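Long-range contacts in collectin placenta 1 (PDB 2OX9), which binds the leukocyte surface glycan Lewis(x) through a calcium-dependent C-type lectin domain and probably acts as a scavenger receptor: residues S20-I25 and N124-E129; R59-I64 and G108-G113. All blocks are in the same frame, centred on the assembly; numbering follows the deposited sequence.

Interaction 1 (S20-I25 and N124-E129). With CA (calcium ion), chain L.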
loop_
_atom_site.group_PDB
_atom_site.type_symbol
_atom_site.label_atom_id
_atom_site.label_comp_id
_atom_site.label_asym_id
_atom_site.label_seq_id
_atom_site.Cartn_x
_atom_site.Cartn_y
_atom_site.Cartn_z
ATOM N N SER A 20 1.521 -8.308 -6.376
ATOM C CA SER A 20 1.559 -9.643 -5.800
ATOM C C SER A 20 0.411 -10.609 -6.030
ATOM O O SER A 20 -0.744 -10.226 -6.194
ATOM C CB SER A 20 1.774 -9.543 -4.291
ATOM O OG SER A 20 0.532 -9.436 -3.621
ATOM N N LEU A 21 0.776 -11.886 -6.046
ATOM C CA LEU A 21 -0.176 -12.969 -6.155
ATOM C C LEU A 21 -0.148 -13.529 -4.740
ATOM O O LEU A 21 -1.018 -14.300 -4.337
ATOM C CB LEU A 21 0.298 -14.020 -7.154
ATOM C CG LEU A 21 0.271 -13.571 -8.615
ATOM C CD1 LEU A 21 0.618 -14.756 -9.508
ATOM C CD2 LEU A 21 -1.107 -13.030 -8.963
ATOM N N GLU A 22 0.871 -13.110 -3.990
ATOM C CA GLU A 22 1.038 -13.537 -2.608
ATOM C C GLU A 22 0.096 -12.723 -1.728
ATOM O O GLU A 22 -0.151 -11.548 -2.001
ATOM C CB GLU A 22 2.484 -13.316 -2.137
ATOM C CG GLU A 22 3.547 -14.202 -2.799
ATOM C CD GLU A 22 4.060 -13.647 -4.121
ATOM O OE1 GLU A 22 3.489 -12.654 -4.624
ATOM O OE2 GLU A 22 5.040 -14.211 -4.661
ATOM N N LYS A 23 -0.431 -13.355 -0.682
ATOM C CA LYS A 23 -1.329 -12.696 0.269
ATOM C C LYS A 23 -0.651 -12.803 1.633
ATOM O O LYS A 23 -0.329 -13.910 2.073
ATOM C CB LYS A 23 -2.690 -13.401 0.308
ATOM C CG LYS A 23 -3.412 -13.496 -1.039
ATOM C CD LYS A 23 -4.844 -14.006 -0.858
ATOM C CE LYS A 23 -5.507 -14.358 -2.187
ATOM N NZ LYS A 23 -5.561 -13.211 -3.140
ATOM N N GLU A 24 -0.434 -11.671 2.305
ATOM C CA GLU A 24 0.249 -11.674 3.605
ATOM C C GLU A 24 -0.189 -10.538 4.539
ATOM O O GLU A 24 -0.827 -9.578 4.107
ATOM C CB GLU A 24 1.757 -11.544 3.385
ATOM C CG GLU A 24 2.356 -12.491 2.354
ATOM C CD GLU A 24 2.518 -13.905 2.871
ATOM O OE1 GLU A 24 3.166 -14.082 3.923
ATOM O OE2 GLU A 24 2.009 -14.841 2.220
ATOM N N ILE A 25 0.160 -10.643 5.818
ATOM C CA ILE A 25 -0.171 -9.580 6.761
ATOM C C ILE A 25 0.777 -8.443 6.400
ATOM O O ILE A 25 1.757 -8.669 5.684
ATOM C CB ILE A 25 0.065 -9.997 8.234
ATOM C CG1 ILE A 25 1.531 -10.367 8.461
ATOM C CG2 ILE A 25 -0.834 -11.158 8.590
ATOM C CD1 ILE A 25 1.838 -10.738 9.913
ATOM N N ASN A 124 -3.767 -9.518 2.981
ATOM C CA ASN A 124 -4.035 -8.814 1.720
ATOM C C ASN A 124 -2.939 -9.066 0.686
ATOM O O ASN A 124 -1.869 -9.558 1.020
ATOM C CB ASN A 124 -4.065 -7.301 1.955
ATOM C CG ASN A 124 -5.362 -6.822 2.555
ATOM O OD1 ASN A 124 -5.402 -5.799 3.242
ATOM N ND2 ASN A 124 -6.437 -7.540 2.280
ATOM N N ASN A 125 -3.217 -8.733 -0.574
ATOM C CA ASN A 125 -2.196 -8.836 -1.610
ATOM C C ASN A 125 -1.417 -7.548 -1.367
ATOM O O ASN A 125 -1.727 -6.806 -0.426
ATOM C CB ASN A 125 -2.806 -8.818 -3.018
ATOM C CG ASN A 125 -3.372 -10.158 -3.422
ATOM O OD1 ASN A 125 -4.321 -10.644 -2.823
ATOM N ND2 ASN A 125 -2.781 -10.769 -4.443
ATOM N N PHE A 126 -0.413 -7.265 -2.188
ATOM C CA PHE A 126 0.358 -6.056 -1.975
ATOM C C PHE A 126 1.064 -5.578 -3.235
ATOM O O PHE A 126 1.027 -6.239 -4.277
ATOM C CB PHE A 126 1.380 -6.287 -0.844
ATOM C CG PHE A 126 2.301 -7.452 -1.079
ATOM C CD1 PHE A 126 3.497 -7.290 -1.771
ATOM C CD2 PHE A 126 1.979 -8.719 -0.589
ATOM C CE1 PHE A 126 4.363 -8.375 -1.967
ATOM C CE2 PHE A 126 2.831 -9.802 -0.780
ATOM C CZ PHE A 126 4.029 -9.629 -1.470
ATOM N N ILE A 127 1.707 -4.422 -3.136
ATOM C CA ILE A 127 2.408 -3.860 -4.283
ATOM C C ILE A 127 3.795 -3.376 -3.880
ATOM O O ILE A 127 3.925 -2.589 -2.949
ATOM C CB ILE A 127 1.651 -2.641 -4.862
ATOM C CG1 ILE A 127 0.196 -3.013 -5.167
ATOM C CG2 ILE A 127 2.353 -2.155 -6.133
ATOM C CD1 ILE A 127 -0.656 -1.819 -5.503
ATOM N N CYS A 128 4.822 -3.844 -4.584
ATOM C CA CYS A 128 6.189 -3.416 -4.319
ATOM C C CYS A 128 6.601 -2.405 -5.375
ATOM O O CYS A 128 6.129 -2.449 -6.517
ATOM C CB CYS A 128 7.182 -4.574 -4.377
ATOM S SG CYS A 128 6.946 -5.959 -3.225
ATOM N N GLU A 129 7.501 -1.503 -4.997
ATOM C CA GLU A 129 7.974 -0.487 -5.914
ATOM C C GLU A 129 9.489 -0.317 -5.802
ATOM O O GLU A 129 10.064 -0.384 -4.712
ATOM C CB GLU A 129 7.278 0.850 -5.624
ATOM C CG GLU A 129 7.848 2.020 -6.409
ATOM C CD GLU A 129 7.161 3.347 -6.112
ATOM O OE1 GLU A 129 6.545 3.503 -5.033
ATOM O OE2 GLU A 129 7.252 4.247 -6.961
HETATM CA CA CA L . 5.875 6.004 -5.904
HETATM O O HOH W 1 -4.363 -12.744 -6.062
HETATM O O HOH W 2 7.100 7.224 -7.326
HETATM O O HOH W 3 7.660 6.481 -4.416
#
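In this C-type lectin domain, the loop that leads from strand 15-19 into helix 26-35 runs beside residues 124-126, at the head of the last strand; S20 bonds to F126 and E24 to N124, the residues that flank N125. At one end S20 N bonds to F126 O, and S20 OG takes the amide hydrogen of F126 N (2.8 Å) while giving its own to E22 O, on a lone pair in the carbonyl plane. That hydroxyl is thus engaged twice in a buried setting. S20 CB sits over the centre of the F126 ring, 3.5 Å from its centroid, a CH-pi contact; with OG between the backbone N and the carbonyl carbon (chi1 89°), the hydroxyl turns in to F126 N. A ring edge-to-face with F32 of helix 26-35 adds to the packing of F126.

The carboxamide of N125 is held from both ends. Its ND2 reaches S20 O at 2.7 Å, meeting that oxygen from above the carbonyl plane, and also binds a water; its OD1 accepts K23 NZ at 2.9 Å, in plane on a lone pair. K23 brings its amine there by a bend at chi4 (-58°). At the far end a single antiparallel bridge pairs E24 with N124, E24 N to N124 O (2.9 Å) and N124 N to E24 O (3.1 Å).

Farther along the strand, C128 forms the disulfide to C33, and E129 binds a calcium ion through both carboxylate oxygens, with F42, N44 and E48 as further ligands. Joining the first helix to the C-terminal strand by a disulfide is a hallmark of the C-type lectin fold.

Interaction 2 (R59-I64 and G108-G113)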
loop_
_atom_site.group_PDB
_atom_site.type_symbol
_atom_site.label_atom_id
_atom_site.label_comp_id
_atom_site.label_asym_id
_atom_site.label_seq_id
_atom_site.Cartn_x
_atom_site.Cartn_y
_atom_site.Cartn_z
ATOM N N ARG A 59 -11.387 -8.467 -6.359
ATOM C CA ARG A 59 -11.838 -8.537 -4.974
ATOM C C ARG A 59 -10.748 -8.377 -3.919
ATOM O O ARG A 59 -11.020 -7.904 -2.820
ATOM C CB ARG A 59 -12.582 -9.853 -4.729
ATOM C CG ARG A 59 -11.873 -11.062 -5.303
ATOM C CD ARG A 59 -12.662 -12.339 -5.064
ATOM N NE ARG A 59 -12.257 -13.399 -5.985
ATOM C CZ ARG A 59 -12.564 -14.684 -5.830
ATOM N NH1 ARG A 59 -13.281 -15.076 -4.784
ATOM N NH2 ARG A 59 -12.156 -15.578 -6.723
ATOM N N GLU A 60 -9.522 -8.773 -4.233
ATOM C CA GLU A 60 -8.455 -8.643 -3.246
ATOM C C GLU A 60 -8.038 -7.195 -3.016
ATOM O O GLU A 60 -8.142 -6.355 -3.914
ATOM C CB GLU A 60 -7.233 -9.477 -3.650
ATOM C CG GLU A 60 -6.792 -9.320 -5.095
ATOM C CD GLU A 60 -7.588 -10.199 -6.049
ATOM O OE1 GLU A 60 -7.511 -11.440 -5.919
ATOM O OE2 GLU A 60 -8.286 -9.652 -6.925
ATOM N N SER A 61 -7.588 -6.908 -1.797
ATOM C CA SER A 61 -7.121 -5.576 -1.429
ATOM C C SER A 61 -5.597 -5.603 -1.526
ATOM O O SER A 61 -4.988 -6.662 -1.402
ATOM C CB SER A 61 -7.526 -5.235 0.002
ATOM O OG SER A 61 -8.919 -5.399 0.189
ATOM N N HIS A 62 -4.987 -4.445 -1.738
ATOM C CA HIS A 62 -3.532 -4.380 -1.867
ATOM C C HIS A 62 -2.871 -3.440 -0.876
ATOM O O HIS A 62 -3.145 -2.245 -0.873
ATOM C CB HIS A 62 -3.131 -3.927 -3.273
ATOM C CG HIS A 62 -3.341 -4.960 -4.332
ATOM N ND1 HIS A 62 -4.572 -5.203 -4.902
ATOM C CD2 HIS A 62 -2.477 -5.823 -4.918
ATOM C CE1 HIS A 62 -4.458 -6.171 -5.793
ATOM N NE2 HIS A 62 -3.197 -6.566 -5.821
ATOM N N TRP A 63 -1.987 -3.985 -0.050
ATOM C CA TRP A 63 -1.258 -3.177 0.928
ATOM C C TRP A 63 -0.394 -2.133 0.200
ATOM O O TRP A 63 0.179 -2.429 -0.853
ATOM C CB TRP A 63 -0.299 -4.057 1.731
ATOM C CG TRP A 63 -0.900 -4.976 2.744
ATOM C CD1 TRP A 63 -0.628 -6.309 2.892
ATOM C CD2 TRP A 63 -1.757 -4.617 3.842
ATOM N NE1 TRP A 63 -1.253 -6.798 4.019
ATOM C CE2 TRP A 63 -1.950 -5.785 4.619
ATOM C CE3 TRP A 63 -2.371 -3.425 4.247
ATOM C CZ2 TRP A 63 -2.737 -5.794 5.784
ATOM C CZ3 TRP A 63 -3.152 -3.431 5.407
ATOM C CH2 TRP A 63 -3.327 -4.611 6.160
ATOM N N ILE A 64 -0.308 -0.923 0.752
ATOM C CA ILE A 64 0.575 0.109 0.203
ATOM C C ILE A 64 1.455 0.521 1.398
ATOM O O ILE A 64 1.105 0.241 2.538
ATOM C CB ILE A 64 -0.185 1.338 -0.384
ATOM C CG1 ILE A 64 -1.014 2.034 0.692
ATOM C CG2 ILE A 64 -1.067 0.889 -1.564
ATOM C CD1 ILE A 64 -1.621 3.349 0.214
ATOM N N GLY A 108 -4.352 0.225 2.599
ATOM C CA GLY A 108 -4.451 -0.630 1.433
ATOM C C GLY A 108 -5.489 -0.139 0.440
ATOM O O GLY A 108 -6.375 0.654 0.779
ATOM N N LEU A 109 -5.369 -0.614 -0.799
ATOM C CA LEU A 109 -6.276 -0.238 -1.877
ATOM C C LEU A 109 -7.491 -1.167 -1.943
ATOM O O LEU A 109 -7.348 -2.394 -1.953
ATOM C CB LEU A 109 -5.526 -0.290 -3.223
ATOM C CG LEU A 109 -4.200 0.484 -3.306
ATOM C CD1 LEU A 109 -3.553 0.317 -4.663
ATOM C CD2 LEU A 109 -4.465 1.939 -3.044
ATOM N N ILE A 110 -8.686 -0.584 -1.976
ATOM C CA ILE A 110 -9.906 -1.379 -2.071
ATOM C C ILE A 110 -10.614 -1.080 -3.399
ATOM O O ILE A 110 -9.955 -0.781 -4.394
ATOM C CB ILE A 110 -10.853 -1.112 -0.877
ATOM C CG1 ILE A 110 -11.059 0.390 -0.695
ATOM C CG2 ILE A 110 -10.275 -1.746 0.389
ATOM C CD1 ILE A 110 -12.053 0.733 0.393
ATOM N N TYR A 111 -11.941 -1.146 -3.420
ATOM C CA TYR A 111 -12.669 -0.912 -4.664
ATOM C C TYR A 111 -12.326 0.412 -5.334
ATOM O O TYR A 111 -12.149 1.438 -4.674
ATOM C CB TYR A 111 -14.182 -0.975 -4.437
ATOM C CG TYR A 111 -14.972 -0.909 -5.730
ATOM C CD1 TYR A 111 -14.856 -1.916 -6.692
ATOM C CD2 TYR A 111 -15.801 0.176 -6.005
ATOM C CE1 TYR A 111 -15.552 -1.840 -7.905
ATOM C CE2 TYR A 111 -16.497 0.263 -7.204
ATOM C CZ TYR A 111 -16.371 -0.746 -8.150
ATOM O OH TYR A 111 -17.074 -0.656 -9.331
ATOM N N ALA A 112 -12.226 0.377 -6.659
ATOM C CA ALA A 112 -11.939 1.577 -7.435
ATOM C C ALA A 112 -10.604 2.221 -7.081
ATOM O O ALA A 112 -10.338 3.364 -7.459
ATOM C CB ALA A 112 -13.087 2.598 -7.251
ATOM N N GLY A 113 -9.755 1.493 -6.370
ATOM C CA GLY A 113 -8.462 2.040 -6.004
ATOM C C GLY A 113 -8.446 2.936 -4.769
ATOM O O GLY A 113 -7.377 3.376 -4.345
HETATM O O HOH W 4 -7.151 -3.566 -4.630
#
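I64 and L109 meet at about a right angle, the CG2 methyl of I64 lying against L109 CG at 3.6 Å and close to both leucine methyls. With CG1 between the backbone N and the carbonyl carbon (chi1 61°), CG2 is the branch beside the backbone N of I64, and it is this branch that meets the leucine. L109 shares a face of the sheet with H62, yet the two meet just at their CB atoms, 4.4 Å apart, because the imidazole leads off away from the leucine. L109 also touches I127 of strand 125-131 and W115 of strand 115-118.

The backbones form an antiparallel pairing of strands 62-64 and 106-109 in the sheet of the C-type lectin domain. H62 and L109 are its hydrogen-bonded pair: L109 N gives to H62 O at 2.8 Å, and H62 N to L109 O. W63 and G108 make the next, non-hydrogen-bonded pair, with CA atoms 4.1 Å apart. On this face the indole stands among rings: it meets F26 edge-to-face and F118 with planes at about 80°.

Beyond the H62-L109 pair, toward E60, a water lies within hydrogen-bonding distance of L109 O (2.9 Å) and E60 O, and in the plane of the H62 ring at its edge, 3.1 Å from ND1. S61 CA makes a CA-H...O contact with L109 O (3.2 Å), and S61 OG lies 3.9 Å from I110 CG2.

How the interactions relate
Strand 62-64 runs parallel to strand 125-131, making the two contacts, centres 10 Å apart, neighbours in one sheet. N125 N lies 2.8 Å from S61 O, a probable hydrogen bond that joins interaction 1 to interaction 2, and E24 O lies 2.8 Å from W63 NE1, tying the loop to the indole. Along the sequence, both segments of interaction 2 fall between those of interaction 1. The residues that bind the glycan calcium lie in neither contact, but interaction 2 borders the sugar: the I110 side chain is about 4 Å from the bound fucose, whereas that of N124 is about 8 Å from the galactose.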